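Local structure of conserved hypothetical exported protein (Bacteroides fragilis, 4JJA) at residues 28-33 and 55-60; 39-44 and 77-82; 255-260 and 282-287; 262-267 and 286-291. The protein is of unknown function but is probably a peptidoglycan beta-N-acetylmuramidase, cutting the sugar chains of the cell wall. All blocks are in the same frame, centred on the assembly; numbering follows the deposited sequence. Where two conformers were deposited one is given.

Contact 1. Residues 28-33 and 55-60; sequences FSNHTG and FSPEHG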
loop_
_atom_site.group_PDB
_atom_site.type_symbol
_atom_site.label_atom_id
_atom_site.label_comp_id
_atom_site.label_asym_id
_atom_site.label_seq_id
_atom_site.Cartn_x
_atom_site.Cartn_y
_atom_site.Cartn_z
ATOM N N PHE A 28 8.587 4.593 12.823
ATOM C CA PHE A 28 7.380 4.008 12.263
ATOM C C PHE A 28 7.829 2.994 11.256
ATOM O O PHE A 28 8.422 3.341 10.224
ATOM C CB PHE A 28 6.484 5.051 11.625
ATOM C CG PHE A 28 5.305 4.481 10.858
ATOM C CD1 PHE A 28 4.332 3.779 11.501
ATOM C CD2 PHE A 28 5.166 4.682 9.498
ATOM C CE1 PHE A 28 3.225 3.269 10.791
ATOM C CE2 PHE A 28 4.110 4.180 8.789
ATOM C CZ PHE A 28 3.150 3.476 9.421
ATOM N N SER A 29 7.567 1.734 11.544
ATOM C CA SER A 29 8.032 0.646 10.712
ATOM C C SER A 29 7.300 -0.642 11.063
ATOM O O SER A 29 6.378 -0.641 11.872
ATOM C CB SER A 29 9.553 0.480 10.912
ATOM O OG SER A 29 10.154 -0.405 9.990
ATOM N N ASN A 30 7.736 -1.707 10.390
ATOM C CA ASN A 30 7.262 -3.057 10.667
ATOM C C ASN A 30 8.376 -4.016 10.286
ATOM O O ASN A 30 9.527 -3.606 10.123
ATOM C CB ASN A 30 5.901 -3.344 9.989
ATOM C CG ASN A 30 5.984 -3.409 8.488
ATOM O OD1 ASN A 30 7.075 -3.324 7.917
ATOM N ND2 ASN A 30 4.815 -3.583 7.842
ATOM N N HIS A 31 8.041 -5.281 10.054
ATOM C CA HIS A 31 9.040 -6.263 9.747
ATOM C C HIS A 31 9.778 -6.039 8.435
ATOM O O HIS A 31 10.778 -6.691 8.198
ATOM C CB HIS A 31 8.386 -7.666 9.720
ATOM C CG HIS A 31 7.433 -7.826 8.594
ATOM N ND1 HIS A 31 6.237 -7.151 8.537
ATOM C CD2 HIS A 31 7.570 -8.474 7.415
ATOM C CE1 HIS A 31 5.662 -7.405 7.369
ATOM N NE2 HIS A 31 6.449 -8.209 6.680
ATOM N N THR A 32 9.256 -5.161 7.575
ATOM C CA THR A 32 9.949 -4.884 6.316
ATOM C C THR A 32 11.075 -3.860 6.464
ATOM O O THR A 32 11.836 -3.675 5.514
ATOM C CB THR A 32 8.979 -4.365 5.226
ATOM O OG1 THR A 32 8.429 -3.082 5.632
ATOM C CG2 THR A 32 7.864 -5.390 4.949
ATOM N N GLY A 33 11.176 -3.210 7.626
ATOM C CA GLY A 33 12.142 -2.112 7.819
ATOM C C GLY A 33 13.506 -2.611 8.181
ATOM O O GLY A 33 14.101 -2.162 9.167
ATOM N N PHE A 55 6.455 2.869 16.519
ATOM C CA PHE A 55 5.066 2.839 16.116
ATOM C C PHE A 55 4.928 1.816 15.004
ATOM O O PHE A 55 5.704 1.827 14.057
ATOM C CB PHE A 55 4.688 4.202 15.562
ATOM C CG PHE A 55 4.653 5.316 16.592
ATOM C CD1 PHE A 55 3.543 5.473 17.394
ATOM C CD2 PHE A 55 5.681 6.250 16.682
ATOM C CE1 PHE A 55 3.502 6.486 18.339
ATOM C CE2 PHE A 55 5.642 7.267 17.622
ATOM C CZ PHE A 55 4.558 7.383 18.451
ATOM N N SER A 56 3.955 0.928 15.118
ATOM C CA SER A 56 3.765 -0.075 14.087
ATOM C C SER A 56 2.329 -0.050 13.595
ATOM O O SER A 56 1.430 0.168 14.387
ATOM C CB SER A 56 4.120 -1.451 14.597
ATOM O OG SER A 56 3.820 -2.419 13.592
ATOM N N PRO A 57 2.118 -0.256 12.290
ATOM C CA PRO A 57 0.731 -0.490 11.842
ATOM C C PRO A 57 0.224 -1.939 12.169
ATOM O O PRO A 57 -0.945 -2.219 11.939
ATOM C CB PRO A 57 0.834 -0.255 10.343
ATOM C CG PRO A 57 2.193 -0.745 9.967
ATOM C CD PRO A 57 3.087 -0.446 11.189
ATOM N N GLU A 58 1.103 -2.860 12.585
ATOM C CA GLU A 58 0.712 -4.182 13.111
ATOM C C GLU A 58 0.944 -4.198 14.624
ATOM O O GLU A 58 0.647 -3.184 15.273
ATOM C CB GLU A 58 1.441 -5.307 12.362
ATOM C CG GLU A 58 0.806 -5.589 10.985
ATOM C CD GLU A 58 1.390 -4.759 9.859
ATOM O OE1 GLU A 58 2.656 -4.626 9.761
ATOM O OE2 GLU A 58 0.553 -4.254 9.061
ATOM N N HIS A 59 1.447 -5.291 15.221
ATOM C CA HIS A 59 1.706 -5.271 16.678
ATOM C C HIS A 59 2.987 -4.504 16.926
ATOM O O HIS A 59 3.005 -3.442 17.587
ATOM C CB HIS A 59 1.839 -6.675 17.285
ATOM C CG HIS A 59 2.390 -6.674 18.683
ATOM N N GLY A 60 4.037 -5.087 16.377
ATOM C CA GLY A 60 5.360 -4.601 16.480
ATOM C C GLY A 60 6.084 -5.290 15.347
ATOM O O GLY A 60 5.584 -6.235 14.723
HETATM O O HOH W 1 4.808 -6.375 10.838
#
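Phe28 carries its ring anti to its own backbone N (chi1 172°), which swings CE1 to 3.7 Å from CD of Pro57, while chi1 of 68° at Asn30 and a bend at chi2 in Glu58 bring an amide and a carboxylate together. The two segments leave the carboxyl ends of neighbouring parallel strands, 24-28 and 50-56, of a six-stranded Rossmann-like sheet, where such folds commonly place their functional loops. Phe28 and Phe55 form the last parallel bridge: Ser29 N gives a hydrogen bond to Phe55 O, almost in line with the carbonyl, and Phe28 CA-H points at the same oxygen. Beyond it the strands part, and Ser29 O meets CD of Pro57 at 3.4 Å. The second bond between the segments runs from side chain to side chain: Asn30 ND2 donates to the syn lone pair of Glu58 OE1 (3.1 Å), the amide and carboxylate planes being 38° apart. Asn30 is held from its other end, because OD1 accepts from both Thr32 N, which closes an Asx turn, and Thr32 OG1; together they fix the rotation of the amide. Ser56 OG likewise closes an ST turn by accepting from Glu58 N. Helix 119-132 covers this region, with Tyr119 touching Pro57 and Leu126 touching Phe28, and a glycerol, probably from the crystallisation liquor, lies about 4 Å from the Glu58 side chain and may mark a pocket. A water donates to Glu58 OE1 and also bonds His31 ND1 at 2.8 Å.

Contact 2. Residues 39-44 and 77-82; sequences HLLDIL and SKTGVP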
loop_
_atom_site.group_PDB
_atom_site.type_symbol
_atom_site.label_atom_id
_atom_site.label_comp_id
_atom_site.label_asym_id
_atom_site.label_seq_id
_atom_site.Cartn_x
_atom_site.Cartn_y
_atom_site.Cartn_z
ATOM N N HIS A 39 16.568 -5.078 12.085
ATOM C CA HIS A 39 15.656 -3.999 11.887
ATOM C C HIS A 39 16.463 -2.671 11.985
ATOM O O HIS A 39 17.507 -2.583 12.670
ATOM C CB HIS A 39 14.541 -4.020 12.895
ATOM C CG HIS A 39 13.408 -3.146 12.487
ATOM N ND1 HIS A 39 13.328 -1.819 12.844
ATOM C CD2 HIS A 39 12.324 -3.405 11.693
ATOM C CE1 HIS A 39 12.240 -1.301 12.299
ATOM N NE2 HIS A 39 11.589 -2.252 11.632
ATOM N N LEU A 40 16.023 -1.641 11.276
ATOM C CA LEU A 40 16.596 -0.288 11.453
ATOM C C LEU A 40 16.756 -0.019 12.952
ATOM O O LEU A 40 17.745 0.576 13.387
ATOM C CB LEU A 40 15.640 0.753 10.869
ATOM C CG LEU A 40 15.967 2.215 11.142
ATOM C CD1 LEU A 40 17.279 2.523 10.369
ATOM C CD2 LEU A 40 14.757 3.176 10.751
ATOM N N LEU A 41 15.789 -0.429 13.753
ATOM C CA LEU A 41 15.837 -0.249 15.204
ATOM C C LEU A 41 17.161 -0.805 15.779
ATOM O O LEU A 41 17.800 -0.172 16.593
ATOM C CB LEU A 41 14.626 -0.949 15.839
ATOM C CG LEU A 41 14.681 -1.037 17.366
ATOM C CD1 LEU A 41 14.623 0.318 17.988
ATOM C CD2 LEU A 41 13.560 -1.937 17.866
ATOM N N ASP A 42 17.534 -1.993 15.344
ATOM C CA ASP A 42 18.760 -2.662 15.844
ATOM C C ASP A 42 20.004 -1.939 15.372
ATOM O O ASP A 42 20.958 -1.727 16.145
ATOM C CB ASP A 42 18.802 -4.099 15.367
ATOM C CG ASP A 42 17.602 -4.906 15.869
ATOM O OD1 ASP A 42 17.268 -4.898 17.085
ATOM O OD2 ASP A 42 16.888 -5.480 15.021
ATOM N N ILE A 43 20.020 -1.510 14.126
ATOM C CA ILE A 43 21.163 -0.811 13.570
ATOM C C ILE A 43 21.381 0.501 14.335
ATOM O O ILE A 43 22.526 0.858 14.703
ATOM C CB ILE A 43 20.952 -0.529 12.106
ATOM C CG1 ILE A 43 20.986 -1.859 11.337
ATOM C CG2 ILE A 43 21.989 0.424 11.537
ATOM C CD1 ILE A 43 20.331 -1.797 9.979
ATOM N N LEU A 44 20.302 1.217 14.610
ATOM C CA LEU A 44 20.425 2.473 15.301
ATOM C C LEU A 44 20.903 2.276 16.737
ATOM O O LEU A 44 21.797 2.971 17.186
ATOM C CB LEU A 44 19.117 3.248 15.287
ATOM C CG LEU A 44 18.659 3.709 13.910
ATOM C CD1 LEU A 44 17.328 4.474 14.040
ATOM C CD2 LEU A 44 19.697 4.587 13.236
ATOM N N SER A 77 11.202 -7.023 23.222
ATOM C CA SER A 77 11.949 -7.887 24.154
ATOM C C SER A 77 13.441 -8.037 23.807
ATOM O O SER A 77 14.256 -8.336 24.688
ATOM C CB SER A 77 11.284 -9.272 24.265
ATOM O OG SER A 77 11.633 -10.120 23.178
ATOM N N LYS A 78 13.805 -7.857 22.538
ATOM C CA LYS A 78 15.221 -7.845 22.167
ATOM C C LYS A 78 15.894 -6.550 22.643
ATOM O O LYS A 78 17.086 -6.597 22.984
ATOM C CB LYS A 78 15.443 -8.064 20.659
ATOM C CG LYS A 78 16.893 -7.920 20.172
ATOM C CD LYS A 78 17.168 -8.739 18.892
ATOM C CE LYS A 78 17.297 -7.868 17.656
ATOM N NZ LYS A 78 17.413 -8.607 16.345
ATOM N N THR A 79 15.162 -5.417 22.699
ATOM C CA THR A 79 15.775 -4.123 22.971
ATOM C C THR A 79 15.195 -3.324 24.139
ATOM O O THR A 79 15.805 -2.341 24.579
ATOM C CB THR A 79 15.639 -3.226 21.712
ATOM O OG1 THR A 79 14.265 -2.887 21.538
ATOM C CG2 THR A 79 16.162 -3.935 20.436
ATOM N N GLY A 80 14.007 -3.694 24.613
ATOM C CA GLY A 80 13.301 -2.899 25.616
ATOM C C GLY A 80 12.630 -1.590 25.176
ATOM O O GLY A 80 12.125 -0.819 26.019
ATOM N N VAL A 81 12.644 -1.290 23.869
ATOM C CA VAL A 81 11.982 -0.098 23.364
ATOM C C VAL A 81 10.436 -0.280 23.393
ATOM O O VAL A 81 9.968 -1.284 22.927
ATOM C CB VAL A 81 12.494 0.173 21.935
ATOM C CG1 VAL A 81 11.791 1.344 21.320
ATOM C CG2 VAL A 81 14.019 0.388 21.978
ATOM N N PRO A 82 9.663 0.685 23.923
ATOM C CA PRO A 82 8.199 0.516 23.842
ATOM C C PRO A 82 7.656 0.438 22.393
ATOM O O PRO A 82 8.173 1.114 21.483
ATOM C CB PRO A 82 7.651 1.737 24.586
ATOM C CG PRO A 82 8.753 2.712 24.668
ATOM C CD PRO A 82 10.046 1.944 24.575
HETATM O O HOH W 2 16.602 -8.240 13.647
#
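Asp42 and Lys78 meet at about a right angle; in the conformer given, Lys78 NZ makes a long, weak salt bridge to Asp42 OD2 (3.4 Å). With the lysine so placed, a water supports the pair, accepting from Lys78 NZ and donating to Asp42 OD2. Beside this polar edge Leu41 reaches toward Thr79 tip to tip, CD2 standing 3.9 Å from OG1, and its other methyl, CD1, slides past Val81 CG2 at 4.0 Å. Thr79 turns CG2 to the carboxylate and OG1 back to its own chain, with chi1 at 69°; there OG1 accepts from Val81 N in an ST turn and also bonds Asp76. The carboxylate has further partners. Arg62 forms a salt bridge to OD2, and His39 N donates to the anti side of that same oxygen, so the negative charge is probably well balanced. His39 ND1 for its part accepts from Leu41 N at 171°, nearly straight. Leu41 also packs on Val51 and Ile54 of strand 50-56, which seats the helix against the parallel sheet. Together the bonds from His39 N and to His39 ND1, with His39 at the N-cap and Asp42 three residues on, make up a capping box at the N-terminus of helix 40-46.

Contact 3. Residues 255-260 and 282-287; sequences GHPNMT and KLCHGV
His256 and His285 exchange two backbone hydrogen bonds, His256 N to His285 O and His285 N to His256 O, each 3.0 Å, the second nearly straight at 170°. They form the hydrogen-bonded pair of an antiparallel bridge. His256 O accepts a second time, from Met259 N, and the two donors come from opposite faces of its carbonyl plane; this second bond closes the type I turn that starts at His256. Gly255 faces Gly286 in the adjoining non-hydrogen-bonded pair, their CA atoms only 4.0 Å apart. Around this core, Pro257 CA-H points at Leu283 O (3.2 Å), and a water donates to both Leu283 O and Pro257 O. Pro257 CD rests 3.9 Å from Cys284 SG. The His285 ring has Pro257 O at its edge, in plane, and CB of His285 lies 3.4 Å from Met259 O. Met259, a selenomethionine, bends at chi3 (59°), bringing CE to 4.0 Å from Gly286 CA. Met259 also packs on Leu314 of helix 305-314, and His256 touches the same leucine. Strand 253-256 is an outer strand of a three-stranded antiparallel sheet, joined along one edge to the central strand 284-288 and bordered by that helix.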
loop_
_atom_site.group_PDB
_atom_site.type_symbol
_atom_site.label_atom_id
_atom_site.label_comp_id
_atom_site.label_asym_id
_atom_site.label_seq_id
_atom_site.Cartn_x
_atom_site.Cartn_y
_atom_site.Cartn_z
ATOM N N GLY A 255 -12.351 -16.749 -8.041
ATOM C CA GLY A 255 -13.363 -17.761 -8.254
ATOM C C GLY A 255 -14.418 -17.732 -7.167
ATOM O O GLY A 255 -14.308 -17.020 -6.190
ATOM N N HIS A 256 -15.452 -18.560 -7.341
ATOM C CA HIS A 256 -16.595 -18.543 -6.443
ATOM C C HIS A 256 -17.333 -19.865 -6.603
ATOM O O HIS A 256 -17.334 -20.447 -7.694
ATOM C CB HIS A 256 -17.506 -17.363 -6.851
ATOM C CG HIS A 256 -18.662 -17.124 -5.949
ATOM N ND1 HIS A 256 -19.813 -17.880 -6.025
ATOM C CD2 HIS A 256 -18.796 -16.296 -4.889
ATOM C CE1 HIS A 256 -20.623 -17.497 -5.063
ATOM N NE2 HIS A 256 -20.042 -16.536 -4.356
ATOM N N PRO A 257 -17.966 -20.350 -5.520
ATOM C CA PRO A 257 -18.673 -21.649 -5.667
ATOM C C PRO A 257 -19.798 -21.706 -6.694
ATOM O O PRO A 257 -20.140 -22.786 -7.141
ATOM C CB PRO A 257 -19.218 -21.922 -4.293
ATOM C CG PRO A 257 -18.798 -20.842 -3.431
ATOM C CD PRO A 257 -17.974 -19.857 -4.145
ATOM N N ASN A 258 -20.364 -20.544 -7.023
ATOM C CA ASN A 258 -21.484 -20.441 -7.941
ATOM C C ASN A 258 -21.030 -20.176 -9.380
ATOM O O ASN A 258 -21.825 -20.311 -10.289
ATOM C CB ASN A 258 -22.510 -19.397 -7.454
ATOM C CG ASN A 258 -23.235 -19.838 -6.170
ATOM O OD1 ASN A 258 -22.624 -19.891 -5.056
ATOM N ND2 ASN A 258 -24.486 -20.235 -6.307
HETATM N N MSE A 259 -19.755 -19.823 -9.598
HETATM C CA MSE A 259 -19.259 -19.542 -10.929
HETATM C C MSE A 259 -19.225 -20.822 -11.713
HETATM O O MSE A 259 -18.982 -21.918 -11.182
HETATM C CB MSE A 259 -17.887 -18.860 -10.855
HETATM C CG MSE A 259 -18.055 -17.334 -10.682
HETATM SE SE MSE A 259 -16.460 -16.331 -10.292
HETATM C CE MSE A 259 -15.450 -16.771 -11.803
ATOM N N THR A 260 -19.487 -20.695 -13.008
ATOM C CA THR A 260 -19.915 -21.871 -13.765
ATOM C C THR A 260 -19.245 -21.824 -15.128
ATOM O O THR A 260 -19.157 -20.782 -15.777
ATOM C CB THR A 260 -21.521 -21.871 -13.906
ATOM O OG1 THR A 260 -22.160 -22.000 -12.600
ATOM C CG2 THR A 260 -22.057 -22.973 -14.846
ATOM N N LYS A 282 -15.097 -24.066 0.664
ATOM C CA LYS A 282 -15.931 -24.190 -0.532
ATOM C C LYS A 282 -15.118 -24.352 -1.776
ATOM O O LYS A 282 -14.155 -23.625 -1.961
ATOM C CB LYS A 282 -16.725 -22.875 -0.778
ATOM C CG LYS A 282 -17.455 -22.351 0.340
ATOM C CD LYS A 282 -18.681 -23.134 0.586
ATOM C CE LYS A 282 -19.673 -22.254 1.368
ATOM N NZ LYS A 282 -20.936 -23.018 1.345
ATOM N N LEU A 283 -15.572 -25.204 -2.677
ATOM C CA LEU A 283 -14.969 -25.382 -3.950
ATOM C C LEU A 283 -15.348 -24.175 -4.800
ATOM O O LEU A 283 -16.531 -23.928 -5.090
ATOM C CB LEU A 283 -15.413 -26.683 -4.649
ATOM C CG LEU A 283 -14.744 -26.944 -5.990
ATOM C CD1 LEU A 283 -13.239 -27.127 -5.830
ATOM C CD2 LEU A 283 -15.437 -28.149 -6.671
ATOM N N CYS A 284 -14.353 -23.373 -5.151
ATOM C CA CYS A 284 -14.488 -22.179 -5.973
ATOM C C CYS A 284 -14.049 -22.458 -7.390
ATOM O O CYS A 284 -12.986 -23.047 -7.623
ATOM C CB CYS A 284 -13.637 -21.055 -5.393
ATOM S SG CYS A 284 -14.187 -20.493 -3.774
ATOM N N HIS A 285 -14.851 -22.060 -8.344
ATOM C CA HIS A 285 -14.560 -22.220 -9.750
ATOM C C HIS A 285 -14.139 -20.868 -10.306
ATOM O O HIS A 285 -14.764 -19.861 -9.980
ATOM C CB HIS A 285 -15.803 -22.706 -10.453
ATOM C CG HIS A 285 -16.301 -23.999 -9.895
ATOM N ND1 HIS A 285 -15.706 -25.213 -10.146
ATOM C CD2 HIS A 285 -17.307 -24.246 -9.021
ATOM C CE1 HIS A 285 -16.351 -26.156 -9.487
ATOM N NE2 HIS A 285 -17.314 -25.610 -8.781
ATOM N N GLY A 286 -13.121 -20.852 -11.161
ATOM C CA GLY A 286 -12.660 -19.609 -11.691
ATOM C C GLY A 286 -11.432 -19.679 -12.554
ATOM O O GLY A 286 -11.317 -20.576 -13.382
ATOM N N VAL A 287 -10.506 -18.749 -12.324
ATOM C CA VAL A 287 -9.403 -18.460 -13.229
ATOM C C VAL A 287 -8.107 -18.382 -12.470
ATOM O O VAL A 287 -8.046 -17.802 -11.393
ATOM C CB VAL A 287 -9.651 -17.151 -13.988
ATOM C CG1 VAL A 287 -8.521 -16.800 -14.898
ATOM C CG2 VAL A 287 -10.925 -17.239 -14.797
HETATM O O HOH W 3 -18.853 -25.216 -5.637
#

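Contact 4. Residues 262-267 and 286-291; sequences YNYNFT and GVNLSN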
loop_
_atom_site.group_PDB
_atom_site.type_symbol
_atom_site.label_atom_id
_atom_site.label_comp_id
_atom_site.label_asym_id
_atom_site.label_seq_id
_atom_site.Cartn_x
_atom_site.Cartn_y
_atom_site.Cartn_z
ATOM N N TYR A 262 -15.886 -23.005 -15.764
ATOM C CA TYR A 262 -14.457 -22.716 -15.629
ATOM C C TYR A 262 -13.597 -23.992 -15.498
ATOM O O TYR A 262 -14.060 -24.946 -14.866
ATOM C CB TYR A 262 -14.254 -21.838 -14.397
ATOM C CG TYR A 262 -14.770 -20.453 -14.602
ATOM C CD1 TYR A 262 -13.991 -19.471 -15.229
ATOM C CD2 TYR A 262 -16.086 -20.139 -14.239
ATOM C CE1 TYR A 262 -14.503 -18.164 -15.431
ATOM C CE2 TYR A 262 -16.571 -18.863 -14.424
ATOM C CZ TYR A 262 -15.791 -17.882 -15.057
ATOM O OH TYR A 262 -16.317 -16.616 -15.256
ATOM N N ASN A 263 -12.360 -23.844 -16.031
ATOM C CA ASN A 263 -11.242 -24.820 -16.181
ATOM C C ASN A 263 -10.181 -24.783 -15.053
ATOM O O ASN A 263 -9.034 -25.229 -15.230
ATOM C CB ASN A 263 -10.471 -24.529 -17.484
ATOM C CG ASN A 263 -11.189 -25.031 -18.735
ATOM O OD1 ASN A 263 -12.021 -25.936 -18.682
ATOM N ND2 ASN A 263 -10.870 -24.432 -19.853
ATOM N N TYR A 264 -10.522 -24.135 -13.956
ATOM C CA TYR A 264 -9.729 -24.089 -12.747
ATOM C C TYR A 264 -10.647 -24.034 -11.542
ATOM O O TYR A 264 -11.695 -23.414 -11.593
ATOM C CB TYR A 264 -8.795 -22.878 -12.790
ATOM C CG TYR A 264 -7.977 -22.670 -11.546
ATOM C CD1 TYR A 264 -6.934 -23.540 -11.225
ATOM C CD2 TYR A 264 -8.213 -21.604 -10.721
ATOM C CE1 TYR A 264 -6.184 -23.366 -10.054
ATOM C CE2 TYR A 264 -7.474 -21.390 -9.582
ATOM C CZ TYR A 264 -6.487 -22.274 -9.238
ATOM O OH TYR A 264 -5.794 -22.111 -8.081
ATOM N N ASN A 265 -10.212 -24.640 -10.454
ATOM C CA ASN A 265 -10.898 -24.549 -9.199
ATOM C C ASN A 265 -9.919 -24.606 -8.054
ATOM O O ASN A 265 -8.763 -25.013 -8.223
ATOM C CB ASN A 265 -12.003 -25.584 -9.082
ATOM C CG ASN A 265 -11.526 -26.976 -9.194
ATOM O OD1 ASN A 265 -10.782 -27.484 -8.342
ATOM N ND2 ASN A 265 -12.017 -27.647 -10.225
ATOM N N PHE A 266 -10.354 -24.118 -6.913
ATOM C CA PHE A 266 -9.578 -24.070 -5.686
ATOM C C PHE A 266 -10.488 -24.059 -4.506
ATOM O O PHE A 266 -11.629 -23.674 -4.615
ATOM C CB PHE A 266 -8.648 -22.848 -5.670
ATOM C CG PHE A 266 -9.350 -21.533 -5.744
ATOM C CD1 PHE A 266 -9.653 -20.965 -6.971
ATOM C CD2 PHE A 266 -9.705 -20.837 -4.598
ATOM C CE1 PHE A 266 -10.309 -19.731 -7.021
ATOM C CE2 PHE A 266 -10.341 -19.583 -4.693
ATOM C CZ PHE A 266 -10.645 -19.037 -5.901
ATOM N N THR A 267 -9.976 -24.425 -3.344
ATOM C CA THR A 267 -10.748 -24.391 -2.130
ATOM C C THR A 267 -9.972 -23.663 -1.058
ATOM O O THR A 267 -8.966 -24.158 -0.538
ATOM C CB THR A 267 -11.073 -25.835 -1.626
ATOM O OG1 THR A 267 -11.743 -26.556 -2.680
ATOM C CG2 THR A 267 -11.906 -25.793 -0.345
ATOM N N GLY A 286 -13.121 -20.852 -11.161
ATOM C CA GLY A 286 -12.660 -19.609 -11.691
ATOM C C GLY A 286 -11.432 -19.679 -12.554
ATOM O O GLY A 286 -11.317 -20.576 -13.382
ATOM N N VAL A 287 -10.506 -18.749 -12.324
ATOM C CA VAL A 287 -9.403 -18.460 -13.229
ATOM C C VAL A 287 -8.107 -18.382 -12.470
ATOM O O VAL A 287 -8.046 -17.802 -11.393
ATOM C CB VAL A 287 -9.651 -17.151 -13.988
ATOM C CG1 VAL A 287 -8.521 -16.800 -14.898
ATOM C CG2 VAL A 287 -10.925 -17.239 -14.797
ATOM N N ASN A 288 -7.076 -19.039 -13.000
ATOM C CA ASN A 288 -5.724 -18.991 -12.431
ATOM C C ASN A 288 -4.895 -18.003 -13.263
ATOM O O ASN A 288 -4.670 -18.253 -14.435
ATOM C CB ASN A 288 -5.122 -20.419 -12.473
ATOM C CG ASN A 288 -3.759 -20.529 -11.839
ATOM O OD1 ASN A 288 -3.151 -19.555 -11.476
ATOM N ND2 ASN A 288 -3.234 -21.764 -11.798
ATOM N N LEU A 289 -4.462 -16.920 -12.634
ATOM C CA LEU A 289 -3.702 -15.856 -13.271
ATOM C C LEU A 289 -2.234 -15.954 -12.935
ATOM O O LEU A 289 -1.460 -15.086 -13.356
ATOM C CB LEU A 289 -4.235 -14.452 -12.901
ATOM C CG LEU A 289 -5.701 -14.237 -13.264
ATOM C CD1 LEU A 289 -6.168 -12.912 -12.598
ATOM C CD2 LEU A 289 -5.941 -14.244 -14.774
ATOM N N SER A 290 -1.832 -16.992 -12.213
ATOM C CA SER A 290 -0.483 -17.022 -11.631
ATOM C C SER A 290 0.609 -17.241 -12.647
ATOM O O SER A 290 1.767 -17.051 -12.288
ATOM C CB SER A 290 -0.416 -18.075 -10.534
ATOM O OG SER A 290 -0.505 -19.373 -11.049
ATOM N N ASN A 291 0.243 -17.665 -13.862
ATOM C CA ASN A 291 1.225 -17.896 -14.926
ATOM C C ASN A 291 1.290 -16.768 -15.961
ATOM O O ASN A 291 2.007 -16.848 -16.957
ATOM C CB ASN A 291 0.981 -19.263 -15.611
ATOM C CG ASN A 291 1.045 -20.428 -14.628
ATOM O OD1 ASN A 291 0.103 -21.231 -14.540
ATOM N ND2 ASN A 291 2.097 -20.472 -13.820
HETATM O O HOH W 4 -10.308 -21.350 -15.746
#
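Tyr264 lays one face of its ring against Asn288, whose CB stands 3.6 Å from the ring centroid and just 5° off the normal, a CH-pi contact over the face. This is the close-packed part. Tyr264 has CG anti to its backbone N (chi1 176°), a setting that carries the ring along the other strand, where CD2 comes 3.6 Å from Asn288 N; the Asn288 amide crosses the ring obliquely, the two planes 37° apart. That amide is held by its own segment, since OD1 accepts from Ser290 N, closing an Asx turn, and from Ser290 OG. One backbone hydrogen bond joins the segments, Gly286 N to Tyr264 O (3.0 Å). Tyr262 packs less squarely. Its CB lies 3.4 Å from Gly286 O, Gly286 CA makes an off-centre CH-pi contact with the ring, and CE1 touches CG2 of Val287 at 3.7 Å; the hydroxyl continues past the contact to a hydrogen bond with Asp309. The wetter side begins at exposed Asn263, the end of whose side chain leads off from 286-291. There a water donates to Gly286 O at 2.7 Å and weakly accepts from Asn263 N, so it links the segments loosely at Asn263, which makes no close direct contact. Strand 265-266 flanks 284-288 in the antiparallel sheet whose far edge is 253-256; Val253 of that edge strand touches both Tyr264 and Asn288, while Tyr262 leans on Asn313 of helix 305-314.

How the contacts relate
The four contacts fall into two pairs. Contacts 1 and 2 lie in the N-terminal NamZ-like part, with centres 12 Å apart and segments that alternate along the chain; they meet where Gly33 O probably accepts from Leu40 N and His39 NE2 reaches Ser29 OG, so the loop after strand 24-28 is tied to the start of helix 40-46. Contacts 3 and 4 follow later in the chain, in the C-terminal part, and sit on the two edges of strand 284-288, sharing Gly286 and Val287, 9 Å between centres. The centres of contacts 1 and 3 are about 35 Å apart, consistent with separate parallel and antiparallel sheets organising the two regions.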